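Local coordinates for protein glycosyl hydrolase BlGH5_18 (Bifidobacterium longum subsp. infantis, PDB 7LQX) that probably hydrolyses glycosidic bonds during the breakdown of N-glycans, acting as a family 5, subfamily 18 glycoside hydrolase, at residues P67-L72 with F115-L120; M228-S233 with P271-E276; V235-A240 with K435-V440; C313-D318 with G332-H337. All coordinates share one frame; numbering follows the deposited sequence. Where two conformers were deposited one is given.

Contact 1: residues P67-L72 with F115-L120; sequences PVWPYL and FLPSWL
Trp69 and Pro117 join two loops of the (β/α)8 barrel, the first following strand 62-65 and the second reached through the short hairpin 109-114 beyond strand 100-104. The join is mainly apolar, with no hydrogen bond between the segments. At its centre is a CH-pi contact: Pro117 CG stands 3.6 Å from the centroid of the Trp69 five-membered ring and only 3° off the normal, so the proline lies on an indole face. Leucines meet the benzo half at a slant, with Leu120 CD1 3.5 Å from Trp69 CH2 and Leu116 CD2 3.8 Å from Trp69 CZ3. With CG opposite the backbone N (chi1 -169°), the indole is carried out from the first turn of helix 69-72 across this proline and the leucines. Trp69 CZ2 meets Trp119 CH2 at 4.1 Å, an oblique pair with planes at 88°. Gln73 ties both indoles at their polar ends, its OE1 bonding Trp69 NE1 and its O bonding Trp119 NE1. The second subunit packs close by, its Ser118 against Phe115. At the other end Val68 CG1 touches Phe115 CB at 3.9 Å, and Pro70 CD rests 3.4 Å from Phe115 O.

Contact 2: residues M228-S233 with P271-E276; sequences MTTIHS and PVWLQE. With EDO (1,2-ethanediol), chain D.
His232 and Glu276 pair tightly at the C-terminal ends of strands 229-233 and 272-276, neighbouring parallel strands of the (β/α)8 barrel. The Glu276 carboxylate lies over one face of the imidazole, planes 14° apart, with Glu276 CG 3.5 Å from the His232 ring centroid. Extended from a CG opposite its backbone N (chi1 -174°), Gln275 brings NE2 within 2.8 Å of its acceptor, His232 NE2, near the ring plane, while His232 ND1 bonds Glu163. Ile231 O takes Glu276 N at 3.2 Å and, weakly, Gln275 N, as in a beta bulge. Replacing His232 with an alanine would probably leave the Gln275 amide without its acceptor and the Glu276 chain without the ring it lies on. The N-terminal end is close-packed as well: Met228, present as selenomethionine, sets CG and SE 3.7 Å from Pro271 CB and CE on Trp273 CE3. Family 5 enzymes keep their nucleophile at the end of the seventh strand, and the place of Glu276 is consistent with that role. Arg64 and Trp234 also hold its carboxylate. By contrast, the pocket side holds an ethanediol, probably from the crystallisation liquor and also bonded to Ser111 and Asn162, whose O1 donates to Glu276 OE2 at 2.6 Å.

Contact 3: residues V235-A240 with K435-V440; sequences VFNGTA and KYYTAV
Asn237 OD1, in a residue that leans on Tyr437, is gripped by two donors of Thr239: OG1 at 2.8 Å, arriving in the carbonyl plane on a lone pair, and the backbone N at 3.1 Å, tilted 18° from that plane. The second bond closes an Asx turn over Gly238. Asn237 ND2 and Tyr437 OH both bond the Asp207 carboxylate. Between the segments no hydrogen bond forms, and the backbones meet through C-H groups instead. Asn237 O lies 3.3 Å from Tyr437 CA and, because Tyr437 CG is opposite its backbone N (chi1 -169°), also meets the ring edge at Tyr437 CD1, 3.2 Å away. The turn follows strand 229-233 of the (β/α)8 barrel and leads into helix 239-243, with Gly238 at the N-cap. Against it packs the weakly bonded helix of about 435-439, just before the modelled chain ends at Val440. Gly238 CA approaches Tyr436 O at 3.3 Å. A side chain would collide with that oxygen, and the positive phi of 110° independently calls for glycine. Val440 CG2 presses on Gly238 too, 3.4 Å from its N, while Tyr436 CB sits 3.4 Å from Gly238 O.

Contact 4: residues C313-D318 with G332-H337; sequences CSHDVD and GLFDEH
The rings of His315 and Phe334 form an offset stack, centroids 5.0 Å apart and planes at 19°, with Phe334 CD2 over one face of the imidazole near its rim. In the imidazole plane, Ser314 OG bonds His315 ND1 at 2.7 Å. The phenyl edge is met in plane by a backbone oxygen, Ser314 O lying 3.3 Å from Phe334 CD2. Both segments belong to the long loop of the (β/α)8 barrel between its last strand, 306-312, and helix 342-354. A single bridge joins their backbones at His315 and Phe334: Phe334 N donates to Ser314 O at 2.9 Å, and Asp316 N returns a bond to Phe334 O at 2.9 Å with an N-H...O angle of 163°. The chain enters through a cis peptide ahead of Cys313, a feature familiar after the eighth strand in related glycosidases. Gly332 fits where a CB would strike Asp316 N. With CG set opposite the carbonyl carbon (chi1 -80°), Asp316 turns its carboxylate to this glycine, and OD1 takes Gly332 N at 2.8 Å as well as a salt bridge from Lys341. An alanine in place of Asp316 would probably leave Gly332 N and the lysine without that shared oxygen, and a bridging water without its acceptor OD2. Farther along, the acidic Asp318 and Glu336 come close, but Arg320 pairs with the first and Ser319 N with the second. That water joins the segments, donating to Asp316 OD2 at 2.6 Å and accepting from Glu336 N at 2.8 Å.

In the fold
All four contacts involve the barrel, but at different depths. Contact 2 alone lies in its wall, its centre about 5 Å from the centre of the chain, and joins two strands by backbone bonds and a polar cluster. The others join loops and short helices, centres about 18 to 21 Å from it. Contact 1 is buried and mainly apolar, contact 4 is buried and relies on backbone bonds, a carboxylate and waters, and contact 3 is only partly buried and makes C-H contacts to the C-terminal helix. Contacts 2 and 3 share one course of chain, strand 229-233 running on to helix 239-243. Contacts 1 and 4 each reach the second subunit; contacts 2 and 3 do not.

Contact 1: residues P67-L72 with F115-L120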
loop_
_atom_site.group_PDB
_atom_site.type_symbol
_atom_site.label_atom_id
_atom_site.label_comp_id
_atom_site.label_asym_id
_atom_site.label_seq_id
_atom_site.Cartn_x
_atom_site.Cartn_y
_atom_site.Cartn_z
ATOM N N PRO A 67 -10.416 -4.030 10.020
ATOM C CA PRO A 67 -10.150 -4.293 8.600
ATOM C C PRO A 67 -9.061 -3.362 8.081
ATOM O O PRO A 67 -8.706 -2.360 8.707
ATOM C CB PRO A 67 -11.497 -4.015 7.925
ATOM C CG PRO A 67 -12.167 -3.039 8.835
ATOM C CD PRO A 67 -11.740 -3.409 10.224
ATOM N N VAL A 68 -8.520 -3.708 6.914
ATOM C CA VAL A 68 -7.394 -2.988 6.315
ATOM C C VAL A 68 -7.843 -2.324 5.016
ATOM O O VAL A 68 -8.418 -2.973 4.135
ATOM C CB VAL A 68 -6.190 -3.925 6.121
ATOM C CG1 VAL A 68 -5.093 -3.274 5.293
ATOM C CG2 VAL A 68 -5.661 -4.337 7.478
ATOM N N TRP A 69 -7.571 -1.023 4.904
ATOM C CA TRP A 69 -8.211 -0.188 3.887
ATOM C C TRP A 69 -7.850 -0.577 2.465
ATOM O O TRP A 69 -8.759 -0.652 1.621
ATOM C CB TRP A 69 -7.865 1.276 4.182
ATOM C CG TRP A 69 -8.624 2.310 3.425
ATOM C CD1 TRP A 69 -9.671 2.122 2.569
ATOM C CD2 TRP A 69 -8.365 3.710 3.450
ATOM N NE1 TRP A 69 -10.098 3.338 2.074
ATOM C CE2 TRP A 69 -9.304 4.327 2.602
ATOM C CE3 TRP A 69 -7.446 4.512 4.138
ATOM C CZ2 TRP A 69 -9.342 5.707 2.416
ATOM C CZ3 TRP A 69 -7.489 5.879 3.950
ATOM C CH2 TRP A 69 -8.430 6.462 3.095
ATOM N N PRO A 70 -6.580 -0.824 2.120
ATOM C CA PRO A 70 -6.268 -1.224 0.736
ATOM C C PRO A 70 -6.930 -2.515 0.303
ATOM O O PRO A 70 -6.980 -2.777 -0.902
ATOM C CB PRO A 70 -4.733 -1.333 0.712
ATOM C CG PRO A 70 -4.286 -1.215 2.147
ATOM C CD PRO A 70 -5.372 -0.511 2.904
ATOM N N TYR A 71 -7.416 -3.346 1.235
ATOM C CA TYR A 71 -8.138 -4.553 0.843
ATOM C C TYR A 71 -9.632 -4.286 0.695
ATOM O O TYR A 71 -10.288 -4.905 -0.154
ATOM C CB TYR A 71 -7.924 -5.706 1.841
ATOM C CG TYR A 71 -6.489 -5.900 2.296
ATOM C CD1 TYR A 71 -5.412 -5.556 1.487
ATOM C CD2 TYR A 71 -6.220 -6.412 3.549
ATOM C CE1 TYR A 71 -4.110 -5.704 1.938
ATOM C CE2 TYR A 71 -4.931 -6.565 3.999
ATOM C CZ TYR A 71 -3.880 -6.218 3.190
ATOM O OH TYR A 71 -2.603 -6.372 3.670
ATOM N N LEU A 72 -10.167 -3.353 1.494
ATOM C CA LEU A 72 -11.573 -2.989 1.402
ATOM C C LEU A 72 -11.860 -2.153 0.161
ATOM O O LEU A 72 -12.936 -2.270 -0.436
ATOM C CB LEU A 72 -11.997 -2.163 2.619
ATOM C CG LEU A 72 -12.217 -2.848 3.963
ATOM C CD1 LEU A 72 -12.454 -1.783 5.026
ATOM C CD2 LEU A 72 -13.391 -3.800 3.892
ATOM N N PHE A 115 -1.120 1.682 6.023
ATOM C CA PHE A 115 -1.777 0.894 4.982
ATOM C C PHE A 115 -2.674 1.842 4.197
ATOM O O PHE A 115 -3.826 2.062 4.571
ATOM C CB PHE A 115 -2.612 -0.232 5.602
ATOM C CG PHE A 115 -1.800 -1.256 6.327
ATOM C CD1 PHE A 115 -1.272 -2.328 5.647
ATOM C CD2 PHE A 115 -1.554 -1.144 7.684
ATOM C CE1 PHE A 115 -0.511 -3.272 6.303
ATOM C CE2 PHE A 115 -0.802 -2.088 8.343
ATOM C CZ PHE A 115 -0.272 -3.149 7.648
ATOM N N LEU A 116 -2.150 2.418 3.133
ATOM C CA LEU A 116 -2.950 3.277 2.281
ATOM C C LEU A 116 -3.231 2.602 0.952
ATOM O O LEU A 116 -2.345 1.954 0.388
ATOM C CB LEU A 116 -2.249 4.604 1.997
ATOM C CG LEU A 116 -2.260 5.589 3.156
ATOM C CD1 LEU A 116 -1.691 6.921 2.674
ATOM C CD2 LEU A 116 -3.645 5.816 3.745
ATOM N N PRO A 117 -4.434 2.755 0.408
ATOM C CA PRO A 117 -4.670 2.312 -0.967
ATOM C C PRO A 117 -3.769 3.046 -1.950
ATOM O O PRO A 117 -3.364 4.192 -1.730
ATOM C CB PRO A 117 -6.143 2.672 -1.210
ATOM C CG PRO A 117 -6.742 2.825 0.174
ATOM C CD PRO A 117 -5.634 3.374 1.007
ATOM N N SER A 118 -3.491 2.380 -3.072
ATOM C CA SER A 118 -2.574 2.921 -4.074
ATOM C C SER A 118 -3.087 4.213 -4.697
ATOM O O SER A 118 -2.295 4.989 -5.243
ATOM C CB SER A 118 -2.301 1.873 -5.157
ATOM O OG SER A 118 -3.492 1.429 -5.780
ATOM N N TRP A 119 -4.390 4.477 -4.598
ATOM C CA TRP A 119 -4.977 5.687 -5.157
ATOM C C TRP A 119 -4.804 6.904 -4.264
ATOM O O TRP A 119 -5.329 7.972 -4.593
ATOM C CB TRP A 119 -6.455 5.465 -5.492
ATOM C CG TRP A 119 -7.344 4.930 -4.395
ATOM C CD1 TRP A 119 -7.572 3.619 -4.085
ATOM C CD2 TRP A 119 -8.178 5.694 -3.513
ATOM N NE1 TRP A 119 -8.484 3.523 -3.064
ATOM C CE2 TRP A 119 -8.854 4.784 -2.678
ATOM C CE3 TRP A 119 -8.406 7.061 -3.335
ATOM C CZ2 TRP A 119 -9.743 5.199 -1.688
ATOM C CZ3 TRP A 119 -9.292 7.468 -2.349
ATOM C CH2 TRP A 119 -9.951 6.539 -1.551
ATOM N N LEU A 120 -4.077 6.776 -3.151
ATOM C CA LEU A 120 -3.750 7.905 -2.293
ATOM C C LEU A 120 -2.251 8.120 -2.114
ATOM O O LEU A 120 -1.866 8.971 -1.302
ATOM C CB LEU A 120 -4.407 7.744 -0.918
ATOM C CG LEU A 120 -5.917 7.965 -0.916
ATOM C CD1 LEU A 120 -6.515 7.595 0.432
ATOM C CD2 LEU A 120 -6.257 9.408 -1.264
#

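Contact 2: residues M228-S233 with P271-E276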
loop_
_atom_site.group_PDB
_atom_site.type_symbol
_atom_site.label_atom_id
_atom_site.label_comp_id
_atom_site.label_asym_id
_atom_site.label_seq_id
_atom_site.Cartn_x
_atom_site.Cartn_y
_atom_site.Cartn_z
HETATM N N MSE A 228 -18.913 8.992 22.048
HETATM C CA MSE A 228 -18.104 8.825 23.247
HETATM C C MSE A 228 -16.710 9.343 22.959
HETATM O O MSE A 228 -16.225 9.230 21.835
HETATM C CB MSE A 228 -17.971 7.351 23.630
HETATM C CG MSE A 228 -19.269 6.643 23.862
HETATM SE SE MSE A 228 -19.062 4.895 24.664
HETATM C CE MSE A 228 -18.580 3.904 23.116
ATOM N N THR A 229 -16.025 9.830 23.984
ATOM C CA THR A 229 -14.616 10.147 23.832
ATOM C C THR A 229 -13.832 8.850 23.801
ATOM O O THR A 229 -14.005 8.001 24.679
ATOM C CB THR A 229 -14.134 10.965 25.021
ATOM O OG1 THR A 229 -14.923 12.156 25.115
ATOM C CG2 THR A 229 -12.663 11.317 24.863
ATOM N N THR A 230 -12.956 8.696 22.822
ATOM C CA THR A 230 -12.037 7.569 22.813
ATOM C C THR A 230 -10.668 8.056 23.270
ATOM O O THR A 230 -10.224 9.139 22.882
ATOM C CB THR A 230 -11.928 6.936 21.424
ATOM O OG1 THR A 230 -11.373 7.879 20.506
ATOM C CG2 THR A 230 -13.288 6.479 20.921
ATOM N N ILE A 231 -10.020 7.251 24.106
ATOM C CA ILE A 231 -8.683 7.528 24.618
ATOM C C ILE A 231 -7.812 6.315 24.342
ATOM O O ILE A 231 -8.255 5.175 24.513
ATOM C CB ILE A 231 -8.725 7.839 26.128
ATOM C CG1 ILE A 231 -9.485 9.152 26.337
ATOM C CG2 ILE A 231 -7.320 7.896 26.715
ATOM C CD1 ILE A 231 -9.728 9.500 27.756
ATOM N N HIS A 232 -6.576 6.564 23.912
ATOM C CA HIS A 232 -5.578 5.517 23.723
ATOM C C HIS A 232 -4.413 5.903 24.622
ATOM O O HIS A 232 -3.695 6.863 24.323
ATOM C CB HIS A 232 -5.104 5.427 22.275
ATOM C CG HIS A 232 -6.154 4.964 21.318
ATOM N ND1 HIS A 232 -5.888 4.770 19.981
ATOM C CD2 HIS A 232 -7.465 4.677 21.488
ATOM C CE1 HIS A 232 -6.985 4.360 19.371
ATOM N NE2 HIS A 232 -7.961 4.320 20.259
ATOM N N SER A 233 -4.227 5.174 25.720
ATOM C CA SER A 233 -3.285 5.558 26.770
ATOM C C SER A 233 -2.020 4.718 26.670
ATOM O O SER A 233 -2.049 3.511 26.928
ATOM C CB SER A 233 -3.935 5.394 28.139
ATOM O OG SER A 233 -3.041 5.787 29.154
ATOM N N PRO A 271 -19.858 9.514 27.865
ATOM C CA PRO A 271 -18.989 8.387 28.224
ATOM C C PRO A 271 -17.575 8.577 27.703
ATOM O O PRO A 271 -17.356 9.125 26.621
ATOM C CB PRO A 271 -19.660 7.178 27.552
ATOM C CG PRO A 271 -21.072 7.628 27.239
ATOM C CD PRO A 271 -20.934 9.098 26.947
ATOM N N VAL A 272 -16.620 8.103 28.496
ATOM C CA VAL A 272 -15.216 8.022 28.115
ATOM C C VAL A 272 -14.873 6.550 27.914
ATOM O O VAL A 272 -14.969 5.751 28.849
ATOM C CB VAL A 272 -14.306 8.635 29.189
ATOM C CG1 VAL A 272 -12.854 8.472 28.782
ATOM C CG2 VAL A 272 -14.636 10.097 29.399
ATOM N N TRP A 273 -14.445 6.191 26.709
ATOM C CA TRP A 273 -14.016 4.832 26.402
ATOM C C TRP A 273 -12.490 4.813 26.377
ATOM O O TRP A 273 -11.875 5.442 25.517
ATOM C CB TRP A 273 -14.592 4.407 25.050
ATOM C CG TRP A 273 -14.285 2.987 24.681
ATOM C CD1 TRP A 273 -13.697 2.048 25.467
ATOM C CD2 TRP A 273 -14.565 2.341 23.431
ATOM N NE1 TRP A 273 -13.572 0.860 24.788
ATOM C CE2 TRP A 273 -14.114 1.010 23.539
ATOM C CE3 TRP A 273 -15.162 2.753 22.240
ATOM C CZ2 TRP A 273 -14.228 0.096 22.496
ATOM C CZ3 TRP A 273 -15.288 1.847 21.213
ATOM C CH2 TRP A 273 -14.818 0.530 21.343
ATOM N N LEU A 274 -11.893 4.124 27.346
ATOM C CA LEU A 274 -10.472 3.781 27.298
ATOM C C LEU A 274 -10.349 2.685 26.246
ATOM O O LEU A 274 -10.339 1.486 26.541
ATOM C CB LEU A 274 -10.015 3.322 28.665
ATOM C CG LEU A 274 -8.515 3.143 28.843
ATOM C CD1 LEU A 274 -7.717 4.334 28.368
ATOM C CD2 LEU A 274 -8.247 2.873 30.323
ATOM N N GLN A 275 -10.307 3.127 24.984
ATOM C CA GLN A 275 -10.406 2.236 23.833
ATOM C C GLN A 275 -9.105 1.508 23.555
ATOM O O GLN A 275 -9.134 0.441 22.928
ATOM C CB GLN A 275 -10.877 3.067 22.632
ATOM C CG GLN A 275 -11.180 2.267 21.385
ATOM C CD GLN A 275 -11.564 3.130 20.197
ATOM O OE1 GLN A 275 -12.662 2.995 19.633
ATOM N NE2 GLN A 275 -10.685 4.009 19.813
ATOM N N GLU A 276 -7.979 2.045 24.018
ATOM C CA GLU A 276 -6.746 1.294 24.080
ATOM C C GLU A 276 -6.010 1.604 25.366
ATOM O O GLU A 276 -5.851 2.772 25.730
ATOM C CB GLU A 276 -5.757 1.647 22.959
ATOM C CG GLU A 276 -6.226 1.305 21.589
ATOM C CD GLU A 276 -5.250 1.690 20.512
ATOM O OE1 GLU A 276 -4.122 2.150 20.817
ATOM O OE2 GLU A 276 -5.653 1.563 19.337
HETATM C C1 EDO D . -2.682 0.914 18.229
HETATM O O1 EDO D . -3.522 2.028 17.924
HETATM C C2 EDO D . -2.277 0.248 16.918
HETATM O O2 EDO D . -1.601 1.223 16.106
#

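Contact 3: residues V235-A240 with K435-V440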
loop_
_atom_site.group_PDB
_atom_site.type_symbol
_atom_site.label_atom_id
_atom_site.label_comp_id
_atom_site.label_asym_id
_atom_site.label_seq_id
_atom_site.Cartn_x
_atom_site.Cartn_y
_atom_site.Cartn_z
ATOM N N VAL A 235 2.013 4.741 27.878
ATOM C CA VAL A 235 2.989 5.346 28.783
ATOM C C VAL A 235 4.395 5.406 28.210
ATOM O O VAL A 235 5.287 5.955 28.870
ATOM C CB VAL A 235 2.974 4.677 30.174
ATOM C CG1 VAL A 235 1.640 4.943 30.870
ATOM C CG2 VAL A 235 3.260 3.178 30.082
ATOM N N PHE A 236 4.623 4.879 27.002
ATOM C CA PHE A 236 5.881 5.138 26.307
ATOM C C PHE A 236 5.968 6.555 25.743
ATOM O O PHE A 236 6.973 6.899 25.107
ATOM C CB PHE A 236 6.140 4.110 25.198
ATOM C CG PHE A 236 5.066 4.022 24.142
ATOM C CD1 PHE A 236 4.701 5.122 23.380
ATOM C CD2 PHE A 236 4.450 2.812 23.884
ATOM C CE1 PHE A 236 3.727 5.012 22.403
ATOM C CE2 PHE A 236 3.486 2.699 22.900
ATOM C CZ PHE A 236 3.132 3.793 22.159
ATOM N N ASN A 237 4.957 7.384 25.969
ATOM C CA ASN A 237 4.924 8.744 25.456
ATOM C C ASN A 237 5.736 9.729 26.281
ATOM O O ASN A 237 5.533 10.943 26.143
ATOM C CB ASN A 237 3.473 9.232 25.397
ATOM C CG ASN A 237 2.847 9.406 26.775
ATOM O OD1 ASN A 237 3.479 9.185 27.806
ATOM N ND2 ASN A 237 1.586 9.819 26.786
ATOM N N GLY A 238 6.638 9.248 27.130
ATOM C CA GLY A 238 7.415 10.089 28.007
ATOM C C GLY A 238 7.036 9.956 29.461
ATOM O O GLY A 238 7.804 10.379 30.331
ATOM N N THR A 239 5.870 9.382 29.753
ATOM C CA THR A 239 5.433 9.282 31.137
ATOM C C THR A 239 6.297 8.292 31.908
ATOM O O THR A 239 6.831 8.619 32.971
ATOM C CB THR A 239 3.958 8.892 31.193
ATOM O OG1 THR A 239 3.184 9.881 30.505
ATOM C CG2 THR A 239 3.495 8.821 32.618
ATOM N N ALA A 240 6.451 7.073 31.390
ATOM C CA ALA A 240 7.310 6.110 32.069
ATOM C C ALA A 240 8.752 6.595 32.103
ATOM O O ALA A 240 9.443 6.447 33.118
ATOM C CB ALA A 240 7.222 4.745 31.396
ATOM N N LYS A 435 7.906 18.464 28.668
ATOM C CA LYS A 435 9.320 18.213 28.418
ATOM C C LYS A 435 9.633 16.739 28.190
ATOM O O LYS A 435 10.618 16.424 27.514
ATOM C CB LYS A 435 10.162 18.762 29.565
ATOM C CG LYS A 435 9.740 18.285 30.934
ATOM C CD LYS A 435 10.702 18.794 31.999
ATOM C CE LYS A 435 10.133 18.620 33.393
ATOM N NZ LYS A 435 9.031 19.585 33.642
ATOM N N TYR A 436 8.841 15.817 28.743
ATOM C CA TYR A 436 9.122 14.398 28.559
ATOM C C TYR A 436 8.449 13.815 27.323
ATOM O O TYR A 436 8.896 12.786 26.811
ATOM C CB TYR A 436 8.676 13.597 29.781
ATOM C CG TYR A 436 9.295 14.047 31.083
ATOM C CD1 TYR A 436 10.653 14.342 31.174
ATOM C CD2 TYR A 436 8.519 14.184 32.225
ATOM C CE1 TYR A 436 11.218 14.755 32.378
ATOM C CE2 TYR A 436 9.074 14.593 33.426
ATOM C CZ TYR A 436 10.416 14.884 33.497
ATOM O OH TYR A 436 10.938 15.292 34.702
ATOM N N TYR A 437 7.370 14.426 26.855
ATOM C CA TYR A 437 6.743 13.997 25.615
ATOM C C TYR A 437 7.638 14.330 24.439
ATOM O O TYR A 437 7.878 13.492 23.565
ATOM C CB TYR A 437 5.441 14.772 25.480
ATOM C CG TYR A 437 4.465 14.360 24.418
ATOM C CD1 TYR A 437 3.815 13.137 24.475
ATOM C CD2 TYR A 437 4.115 15.244 23.408
ATOM C CE1 TYR A 437 2.877 12.789 23.531
ATOM C CE2 TYR A 437 3.178 14.910 22.464
ATOM C CZ TYR A 437 2.556 13.686 22.529
ATOM O OH TYR A 437 1.604 13.359 21.594
ATOM N N THR A 438 8.127 15.570 24.405
ATOM C CA THR A 438 8.942 16.046 23.301
ATOM C C THR A 438 10.292 15.353 23.273
ATOM O O THR A 438 10.850 15.133 22.193
ATOM C CB THR A 438 9.115 17.555 23.449
ATOM O OG1 THR A 438 9.762 17.843 24.696
ATOM C CG2 THR A 438 7.762 18.247 23.441
ATOM N N ALA A 439 10.826 14.998 24.444
ATOM C CA ALA A 439 12.074 14.247 24.489
ATOM C C ALA A 439 11.923 12.884 23.831
ATOM O O ALA A 439 12.905 12.327 23.327
ATOM C CB ALA A 439 12.535 14.089 25.938
ATOM N N VAL A 440 10.713 12.332 23.825
ATOM C CA VAL A 440 10.458 11.056 23.165
ATOM C C VAL A 440 10.606 11.214 21.654
ATOM O O VAL A 440 11.363 10.482 21.015
ATOM C CB VAL A 440 9.077 10.494 23.533
ATOM C CG1 VAL A 440 8.684 9.387 22.562
ATOM C CG2 VAL A 440 9.095 9.970 24.948
#

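Contact 4: residues C313-D318 with G332-H337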
loop_
_atom_site.group_PDB
_atom_site.type_symbol
_atom_site.label_atom_id
_atom_site.label_comp_id
_atom_site.label_asym_id
_atom_site.label_seq_id
_atom_site.Cartn_x
_atom_site.Cartn_y
_atom_site.Cartn_z
ATOM N N CYS A 313 -3.236 -5.766 23.568
ATOM C CA CYS A 313 -4.154 -6.324 22.589
ATOM C C CYS A 313 -4.459 -7.773 22.978
ATOM O O CYS A 313 -3.939 -8.288 23.975
ATOM C CB CYS A 313 -3.553 -6.289 21.189
ATOM S SG CYS A 313 -1.875 -6.924 21.068
ATOM N N SER A 314 -5.298 -8.451 22.199
ATOM C CA SER A 314 -5.687 -9.803 22.580
ATOM C C SER A 314 -4.510 -10.765 22.480
ATOM O O SER A 314 -4.252 -11.531 23.412
ATOM C CB SER A 314 -6.864 -10.284 21.732
ATOM O OG SER A 314 -6.504 -10.443 20.376
ATOM N N HIS A 315 -3.790 -10.744 21.356
ATOM C CA HIS A 315 -2.793 -11.760 21.037
ATOM C C HIS A 315 -1.465 -11.134 20.636
ATOM O O HIS A 315 -1.426 -10.175 19.863
ATOM C CB HIS A 315 -3.312 -12.653 19.889
ATOM C CG HIS A 315 -4.456 -13.536 20.280
ATOM N ND1 HIS A 315 -5.745 -13.070 20.442
ATOM C CD2 HIS A 315 -4.493 -14.858 20.567
ATOM C CE1 HIS A 315 -6.529 -14.074 20.794
ATOM N NE2 HIS A 315 -5.794 -15.167 20.886
ATOM N N ASP A 316 -0.377 -11.695 21.165
ATOM C CA ASP A 316 0.962 -11.295 20.755
ATOM C C ASP A 316 1.089 -11.351 19.235
ATOM O O ASP A 316 0.403 -12.127 18.560
ATOM C CB ASP A 316 2.006 -12.238 21.366
ATOM C CG ASP A 316 2.334 -11.919 22.813
ATOM O OD1 ASP A 316 1.824 -10.924 23.358
ATOM O OD2 ASP A 316 3.109 -12.694 23.416
ATOM N N VAL A 317 1.958 -10.507 18.687
ATOM C CA VAL A 317 2.236 -10.531 17.254
ATOM C C VAL A 317 3.268 -11.612 16.972
ATOM O O VAL A 317 4.327 -11.654 17.606
ATOM C CB VAL A 317 2.744 -9.166 16.766
ATOM C CG1 VAL A 317 2.947 -9.190 15.256
ATOM C CG2 VAL A 317 1.789 -8.065 17.174
ATOM N N ASP A 318 2.964 -12.479 16.013
ATOM C CA ASP A 318 3.851 -13.571 15.636
ATOM C C ASP A 318 5.300 -13.113 15.527
ATOM O O ASP A 318 5.609 -12.123 14.859
ATOM C CB ASP A 318 3.376 -14.118 14.290
ATOM C CG ASP A 318 3.866 -15.516 14.028
ATOM O OD1 ASP A 318 5.096 -15.721 13.996
ATOM O OD2 ASP A 318 3.010 -16.407 13.861
ATOM N N GLY A 332 0.206 -8.665 23.827
ATOM C CA GLY A 332 -0.977 -9.480 23.984
ATOM C C GLY A 332 -1.259 -9.891 25.417
ATOM O O GLY A 332 -0.396 -9.898 26.299
ATOM N N LEU A 333 -2.525 -10.276 25.620
ATOM C CA LEU A 333 -2.949 -11.002 26.809
ATOM C C LEU A 333 -2.726 -12.500 26.647
ATOM O O LEU A 333 -2.607 -13.215 27.646
ATOM C CB LEU A 333 -4.434 -10.740 27.066
ATOM C CG LEU A 333 -4.855 -9.293 27.290
ATOM C CD1 LEU A 333 -6.365 -9.269 27.539
ATOM C CD2 LEU A 333 -4.089 -8.669 28.429
ATOM N N PHE A 334 -2.699 -12.976 25.404
ATOM C CA PHE A 334 -2.347 -14.341 25.048
ATOM C C PHE A 334 -1.053 -14.289 24.250
ATOM O O PHE A 334 -0.803 -13.326 23.516
ATOM C CB PHE A 334 -3.415 -14.974 24.150
ATOM C CG PHE A 334 -4.743 -15.129 24.808
ATOM C CD1 PHE A 334 -5.037 -16.262 25.546
ATOM C CD2 PHE A 334 -5.703 -14.145 24.702
ATOM C CE1 PHE A 334 -6.266 -16.409 26.159
ATOM C CE2 PHE A 334 -6.937 -14.285 25.321
ATOM C CZ PHE A 334 -7.216 -15.416 26.048
ATOM N N ASP A 335 -0.226 -15.320 24.395
ATOM C CA ASP A 335 1.020 -15.387 23.644
ATOM C C ASP A 335 0.742 -15.825 22.206
ATOM O O ASP A 335 -0.398 -16.083 21.811
ATOM C CB ASP A 335 2.063 -16.220 24.389
ATOM C CG ASP A 335 1.700 -17.679 24.502
ATOM O OD1 ASP A 335 0.981 -18.217 23.629
ATOM O OD2 ASP A 335 2.163 -18.302 25.485
ATOM N N GLU A 336 1.806 -15.901 21.406
ATOM C CA GLU A 336 1.670 -16.193 19.982
ATOM C C GLU A 336 1.282 -17.636 19.707
ATOM O O GLU A 336 1.084 -17.995 18.539
ATOM C CB GLU A 336 2.957 -15.851 19.227
ATOM C CG GLU A 336 4.134 -16.792 19.507
ATOM C CD GLU A 336 5.302 -16.564 18.568
ATOM O OE1 GLU A 336 5.066 -16.109 17.433
ATOM O OE2 GLU A 336 6.458 -16.851 18.951
ATOM N N HIS A 337 1.185 -18.479 20.732
ATOM C CA HIS A 337 0.650 -19.824 20.585
ATOM C C HIS A 337 -0.737 -19.959 21.196
ATOM O O HIS A 337 -1.266 -21.071 21.276
ATOM C CB HIS A 337 1.637 -20.835 21.160
ATOM C CG HIS A 337 2.971 -20.802 20.481
ATOM N ND1 HIS A 337 3.180 -21.333 19.226
ATOM C CD2 HIS A 337 4.158 -20.281 20.870
ATOM C CE1 HIS A 337 4.442 -21.155 18.880
ATOM N NE2 HIS A 337 5.056 -20.515 19.860
HETATM O O HOH W 1 4.207 -14.586 21.980
HETATM O O HOH W 2 1.018 -16.441 16.144
#